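Local coordinates for protein lactate dehydrogenase, adjacent gene encodes predicted malate dehydrogenase (Cryptosporidium parvum, PDB 4ND2) that probably interconverts (S)-lactate and pyruvate with NAD as the hydride-carrying cofactor, acting as an L-lactate dehydrogenase of the LDH/MDH superfamily, at residues Phe157-Gln160 with Asn165-Asp168; Gln160-Asn165 with Val193-Phe198; Tyr265-Ile270 with Glu301-Val306. One frame throughout, in Å; residues are numbered along the deposited sequence.

Interaction 1 (Phe157-Gln160 with Asn165-Asp168); sequences FIAQ and NASD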
# COMPACT_ATOMS: atom_id res chain seq x y z
N PHE A 157 -1.25 9.07 22.76
CA PHE A 157 -1.56 10.11 23.74
C PHE A 157 -0.44 11.15 23.85
O PHE A 157 -0.71 12.34 23.96
CB PHE A 157 -1.86 9.50 25.12
CG PHE A 157 -3.04 8.55 25.13
CD1 PHE A 157 -4.11 8.71 24.25
CD2 PHE A 157 -3.08 7.51 26.04
CE1 PHE A 157 -5.18 7.83 24.28
CE2 PHE A 157 -4.15 6.63 26.07
CZ PHE A 157 -5.20 6.79 25.19
N ILE A 158 0.80 10.69 23.79
CA ILE A 158 1.95 11.60 23.75
C ILE A 158 1.90 12.44 22.48
O ILE A 158 2.07 13.66 22.54
CB ILE A 158 3.29 10.83 23.80
CG1 ILE A 158 3.44 10.11 25.15
CG2 ILE A 158 4.47 11.78 23.58
CD1 ILE A 158 4.43 8.97 25.13
N ALA A 159 1.66 11.78 21.35
CA ALA A 159 1.59 12.45 20.05
C ALA A 159 0.49 13.51 20.01
O ALA A 159 0.68 14.58 19.43
CB ALA A 159 1.38 11.43 18.94
N GLN A 160 -0.65 13.20 20.61
CA GLN A 160 -1.78 14.12 20.65
C GLN A 160 -1.49 15.36 21.50
O GLN A 160 -1.98 16.45 21.20
CB GLN A 160 -3.06 13.42 21.14
CG GLN A 160 -3.68 12.53 20.06
CD GLN A 160 -4.86 11.70 20.55
OE1 GLN A 160 -4.90 11.28 21.71
NE2 GLN A 160 -5.81 11.45 19.66
N ASN A 165 3.01 13.48 14.46
CA ASN A 165 2.79 12.13 13.97
C ASN A 165 3.19 11.10 15.03
O ASN A 165 4.34 11.07 15.47
CB ASN A 165 3.60 11.92 12.69
CG ASN A 165 3.41 10.54 12.08
OD1 ASN A 165 2.58 9.75 12.52
ND2 ASN A 165 4.18 10.25 11.04
N ALA A 166 2.24 10.26 15.44
CA ALA A 166 2.48 9.24 16.47
C ALA A 166 3.57 8.25 16.07
O ALA A 166 4.25 7.70 16.94
CB ALA A 166 1.19 8.51 16.80
N SER A 167 3.74 8.03 14.77
CA SER A 167 4.81 7.16 14.27
C SER A 167 6.21 7.67 14.65
O SER A 167 7.16 6.89 14.68
CB SER A 167 4.70 7.00 12.75
OG SER A 167 3.50 6.32 12.40
N ASP A 168 6.33 8.97 14.94
CA ASP A 168 7.60 9.57 15.34
C ASP A 168 7.79 9.65 16.85
O ASP A 168 8.77 10.23 17.33
CB ASP A 168 7.75 10.95 14.70
CG ASP A 168 7.80 10.89 13.19
OD1 ASP A 168 8.51 10.01 12.65
OD2 ASP A 168 7.13 11.71 12.53
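Ala159, near the end of helix 147-162, meets Ala166 in the loop that turns the chain back towards strand 169-174. Phe157 comes first: it packs on helix 206-227, its ring stacked on that of His215. Next, Ile158 packs on Ile212 of the same helix and on Val169 and Ala171 of the strand. Ala159 then makes the contact itself. Its CB points at the loop and lies 3.6 Å from Ala166 CB, methyl against methyl. The same CB presses 3.5 Å from Ala166 CA, slightly closer than two carbons normally settle, and Ala159 CA and Ala166 CA are 4.9 Å apart. Gln160 heads away, its OE1 in plane at the edge of the Phe157 ring, 3.7 Å from Phe157 CD1. The loop's bend is an Asx turn: Ser167 N donates to Asn165 OD1 over 3.1 Å, reaching the oxygen from above the carbonyl plane. Beyond it, Asp168 OD2 accepts from Val254 N of a neighbouring subunit, while Ala166 also packs on Val53 of another subunit. No hydrogen bond joins the segments, so the close approach rests on the Ala159 methyl against the CB and CA of Ala166.

Interaction 2 (Gln160-Asn165 with Val193-Phe198); sequences QHFGVN and VPLSSF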
# COMPACT_ATOMS: atom_id res chain seq x y z
N GLN A 160 -0.65 13.20 20.61
CA GLN A 160 -1.78 14.12 20.65
C GLN A 160 -1.49 15.36 21.50
O GLN A 160 -1.98 16.45 21.20
CB GLN A 160 -3.06 13.42 21.14
CG GLN A 160 -3.68 12.53 20.06
CD GLN A 160 -4.86 11.70 20.55
OE1 GLN A 160 -4.90 11.28 21.71
NE2 GLN A 160 -5.81 11.45 19.66
N HIS A 161 -0.69 15.21 22.55
CA HIS A 161 -0.26 16.36 23.35
C HIS A 161 0.59 17.31 22.51
O HIS A 161 0.30 18.50 22.43
CB HIS A 161 0.51 15.93 24.60
CG HIS A 161 1.12 17.08 25.34
ND1 HIS A 161 0.41 17.87 26.21
CD2 HIS A 161 2.37 17.60 25.30
CE1 HIS A 161 1.19 18.82 26.68
NE2 HIS A 161 2.39 18.68 26.15
N PHE A 162 1.64 16.78 21.89
CA PHE A 162 2.59 17.59 21.11
C PHE A 162 2.09 17.98 19.72
O PHE A 162 2.68 18.84 19.07
CB PHE A 162 3.94 16.88 21.00
CG PHE A 162 4.68 16.77 22.29
CD1 PHE A 162 5.28 17.89 22.86
CD2 PHE A 162 4.79 15.56 22.96
CE1 PHE A 162 5.97 17.80 24.06
CE2 PHE A 162 5.48 15.46 24.15
CZ PHE A 162 6.07 16.59 24.70
N GLY A 163 1.02 17.34 19.25
CA GLY A 163 0.48 17.60 17.92
C GLY A 163 1.39 17.13 16.80
O GLY A 163 1.59 17.84 15.82
N VAL A 164 1.95 15.94 16.97
CA VAL A 164 2.87 15.35 15.99
C VAL A 164 2.43 13.95 15.56
O VAL A 164 1.59 13.32 16.20
CB VAL A 164 4.32 15.25 16.54
CG1 VAL A 164 4.85 16.64 16.89
CG2 VAL A 164 4.39 14.33 17.75
N ASN A 165 3.01 13.48 14.46
CA ASN A 165 2.79 12.13 13.97
C ASN A 165 3.19 11.10 15.03
O ASN A 165 4.34 11.07 15.47
CB ASN A 165 3.60 11.92 12.69
CG ASN A 165 3.41 10.54 12.08
OD1 ASN A 165 2.58 9.75 12.52
ND2 ASN A 165 4.18 10.25 11.04
N VAL A 193 13.94 13.53 20.88
CA VAL A 193 13.93 14.41 22.05
C VAL A 193 13.24 13.73 23.24
O VAL A 193 12.09 13.30 23.12
CB VAL A 193 13.20 15.74 21.76
CG1 VAL A 193 13.23 16.66 22.97
CG2 VAL A 193 13.81 16.43 20.55
N PRO A 194 13.92 13.64 24.39
CA PRO A 194 13.32 13.01 25.57
C PRO A 194 12.34 13.92 26.31
O PRO A 194 12.39 15.14 26.16
CB PRO A 194 14.54 12.70 26.44
CG PRO A 194 15.52 13.76 26.10
CD PRO A 194 15.30 14.08 24.65
N LEU A 195 11.46 13.32 27.11
CA LEU A 195 10.46 14.10 27.86
C LEU A 195 11.09 15.11 28.81
O LEU A 195 10.54 16.19 29.02
CB LEU A 195 9.51 13.17 28.63
CG LEU A 195 8.49 12.39 27.80
CD1 LEU A 195 7.77 11.37 28.67
CD2 LEU A 195 7.49 13.33 27.14
N SER A 196 12.24 14.76 29.39
CA SER A 196 12.97 15.67 30.27
C SER A 196 13.29 17.01 29.60
O SER A 196 13.23 18.05 30.24
CB SER A 196 14.27 15.02 30.78
OG SER A 196 15.13 14.68 29.71
N SER A 197 13.61 16.97 28.30
CA SER A 197 13.88 18.19 27.54
C SER A 197 12.62 19.01 27.34
O SER A 197 12.64 20.23 27.49
CB SER A 197 14.51 17.87 26.18
OG SER A 197 15.81 17.33 26.33
N PHE A 198 11.52 18.35 26.99
CA PHE A 198 10.24 19.03 26.80
C PHE A 198 9.75 19.69 28.09
O PHE A 198 9.11 20.74 28.04
CB PHE A 198 9.18 18.06 26.26
CG PHE A 198 9.39 17.67 24.82
CD1 PHE A 198 9.71 16.36 24.48
CD2 PHE A 198 9.26 18.61 23.80
CE1 PHE A 198 9.89 15.99 23.16
CE2 PHE A 198 9.45 18.24 22.48
CZ PHE A 198 9.77 16.94 22.16
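Phe162, on the last turn of helix 147-162, faces Phe198 of helix 195-200 across a backbone gap of 9.6 Å between Phe162 CA and Phe198 CA, and Gly163 ends the first helix with positive phi. The gap is bridged by rings. Phe162 places CG anti to its carbonyl carbon (chi1 -68°), and its far rim, CE1 and CZ, comes over one face of the Phe198 ring. Phe162 CE1 sits 3.4 Å from Phe198 CD2, and Phe162 CZ 3.5 Å from Phe198 CG. The centroids are 4.2 Å apart with the planes at 42°, an oblique pairing. On the opposite face of the Phe198 ring lies Val193 CG1, so that ring is sandwiched. The Phe162 ring has His161 CD2 over the centre of one face, while Leu195 CD2 touches its edge, 4.2 Å from Phe162 CE2. Around the pair, Ile204 and Val190 pack on both phenylalanines. His161 NE2 is tied to Leu203 O, which anchors the imidazole that backs Phe162. The contact joins the end of helix 147-162 to the short helix 195-200 within the C-terminal domain, away from the annotated sites. It is wholly apolar, depending on dispersion and ring shape, with no directional bond between the segments.

Interaction 3 (Tyr265-Ile270 with Glu301-Val306); sequences YGVKGI and ESINEV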
# COMPACT_ATOMS: atom_id res chain seq x y z
N TYR A 265 15.19 -8.36 33.02
CA TYR A 265 14.26 -7.70 33.95
C TYR A 265 14.14 -8.39 35.32
O TYR A 265 13.10 -8.27 35.98
CB TYR A 265 12.88 -7.53 33.30
CG TYR A 265 12.91 -6.72 32.03
CD1 TYR A 265 12.90 -7.34 30.78
CD2 TYR A 265 12.96 -5.33 32.07
CE1 TYR A 265 12.93 -6.59 29.61
CE2 TYR A 265 13.00 -4.58 30.91
CZ TYR A 265 12.98 -5.21 29.68
OH TYR A 265 13.02 -4.46 28.53
N GLY A 266 15.19 -9.09 35.73
CA GLY A 266 15.22 -9.75 37.04
C GLY A 266 14.25 -10.91 37.24
O GLY A 266 13.94 -11.25 38.38
N VAL A 267 13.79 -11.52 36.15
CA VAL A 267 12.88 -12.67 36.23
C VAL A 267 13.52 -13.90 35.60
O VAL A 267 14.37 -13.78 34.71
CB VAL A 267 11.52 -12.39 35.55
CG1 VAL A 267 10.81 -11.25 36.27
CG2 VAL A 267 11.67 -12.06 34.07
N LYS A 268 13.11 -15.09 36.05
CA LYS A 268 13.74 -16.34 35.63
C LYS A 268 12.75 -17.32 34.99
O LYS A 268 12.78 -18.52 35.28
CB LYS A 268 14.45 -16.99 36.82
CG LYS A 268 15.57 -16.14 37.40
CD LYS A 268 16.37 -16.91 38.43
CE LYS A 268 17.50 -16.06 39.00
NZ LYS A 268 18.28 -16.80 40.03
N GLY A 269 11.88 -16.81 34.12
CA GLY A 269 10.94 -17.65 33.38
C GLY A 269 9.50 -17.30 33.66
O GLY A 269 8.81 -18.00 34.40
N ILE A 270 9.04 -16.20 33.07
CA ILE A 270 7.66 -15.75 33.21
C ILE A 270 7.19 -15.07 31.92
O ILE A 270 7.96 -14.35 31.28
CB ILE A 270 7.50 -14.78 34.41
CG1 ILE A 270 6.02 -14.47 34.66
CG2 ILE A 270 8.29 -13.50 34.19
CD1 ILE A 270 5.77 -13.59 35.86
N GLU A 301 5.91 -4.83 40.92
CA GLU A 301 4.51 -4.90 41.33
C GLU A 301 3.63 -5.53 40.24
O GLU A 301 2.67 -6.24 40.55
CB GLU A 301 3.99 -3.51 41.71
CG GLU A 301 4.60 -2.99 43.01
CD GLU A 301 4.30 -1.52 43.29
OE1 GLU A 301 3.56 -0.89 42.51
OE2 GLU A 301 4.82 -1.00 44.30
N SER A 302 3.96 -5.27 38.98
CA SER A 302 3.25 -5.89 37.85
C SER A 302 3.47 -7.40 37.84
O SER A 302 2.53 -8.17 37.65
CB SER A 302 3.73 -5.29 36.53
OG SER A 302 2.97 -5.79 35.44
N ILE A 303 4.72 -7.81 38.05
CA ILE A 303 5.08 -9.23 38.13
C ILE A 303 4.29 -9.94 39.24
O ILE A 303 3.79 -11.04 39.03
CB ILE A 303 6.60 -9.42 38.34
CG1 ILE A 303 7.36 -9.01 37.07
CG2 ILE A 303 6.94 -10.86 38.70
CD1 ILE A 303 8.81 -8.64 37.31
N ASN A 304 4.18 -9.30 40.40
CA ASN A 304 3.38 -9.83 41.51
C ASN A 304 1.92 -10.02 41.11
O ASN A 304 1.29 -11.03 41.44
CB ASN A 304 3.42 -8.90 42.73
CG ASN A 304 4.81 -8.79 43.35
OD1 ASN A 304 5.67 -9.65 43.14
ND2 ASN A 304 5.02 -7.74 44.12
N GLU A 305 1.39 -9.04 40.38
CA GLU A 305 0.02 -9.08 39.87
C GLU A 305 -0.19 -10.29 38.94
O GLU A 305 -1.21 -10.98 39.03
CB GLU A 305 -0.29 -7.78 39.11
CG GLU A 305 -1.75 -7.39 39.05
CD GLU A 305 -1.95 -6.01 38.44
OE1 GLU A 305 -2.02 -5.91 37.20
OE2 GLU A 305 -2.02 -5.03 39.21
N VAL A 306 0.78 -10.53 38.07
CA VAL A 306 0.74 -11.66 37.14
C VAL A 306 0.80 -13.00 37.88
O VAL A 306 0.02 -13.91 37.59
CB VAL A 306 1.89 -11.59 36.10
CG1 VAL A 306 1.99 -12.87 35.29
CG2 VAL A 306 1.70 -10.39 35.18
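Ile303 on helix 293-314 packs against Val267 and Ile270 of the loop entering strand 270-279, in the alpha/beta C-terminal domain of the lactate/malate dehydrogenase fold. The loop links antiparallel strands 253-261 and 270-279, and Gly269 and Ile270 form a G1 beta bulge opposite Cys261. From the helix, CB of Ile303 points at the loop and divides the side chain between two neighbours. The branch methyl CG2 reaches the end of Ile270, 4.1 Å from Ile270 CD1. The other arm starts with CG1, set beside the backbone N (chi1 -70°) and 4.2 Å from Val267 CG1. It ends in CD1, pressed to 3.4 Å from the same Val267 CG1, closer than carbons usually sit. Met272 of strand 270-279 also touches Ile303. Polar groups on the helix are used away from this apolar patch: Ser302 OG bonds to Gly176 N, and Glu305 OE1 to Gly180 N, in the segment that carries His177, the predicted proton acceptor. The helix thus contacts both the hairpin loop and the chain around His177. The side chain of Val306 is about 8 Å from that of His177. Val306, one turn on from Ile303, extends the patch. The extended Ile270 side chain (chi1 -172°, chi2 177°) brings its CD1 to 3.9 Å from Val306 CG1.

Interactions 1 and 2 are neighbours that share helix 147-162 and the turn after it; Ala159 O and Val164 N, 3.1 Å apart, probably form a hydrogen bond between them. The first is a partly buried link between residues close in sequence. The second is buried and spans 27 intervening residues. Both touch the same neighbouring subunit, whereas no other chain touches the segments of interaction 3. The centres of interactions 1 and 3 are about 29 Å apart. The centres of interactions 2 and 3 are about 30 Å apart. All three are apolar: paired methyls, tilted aromatic rings and branched aliphatic chains meeting at their methyls respectively. Interaction 3, a surface contact, lies nearer the predicted catalytic histidine than interaction 2, which lies away from the annotated sites.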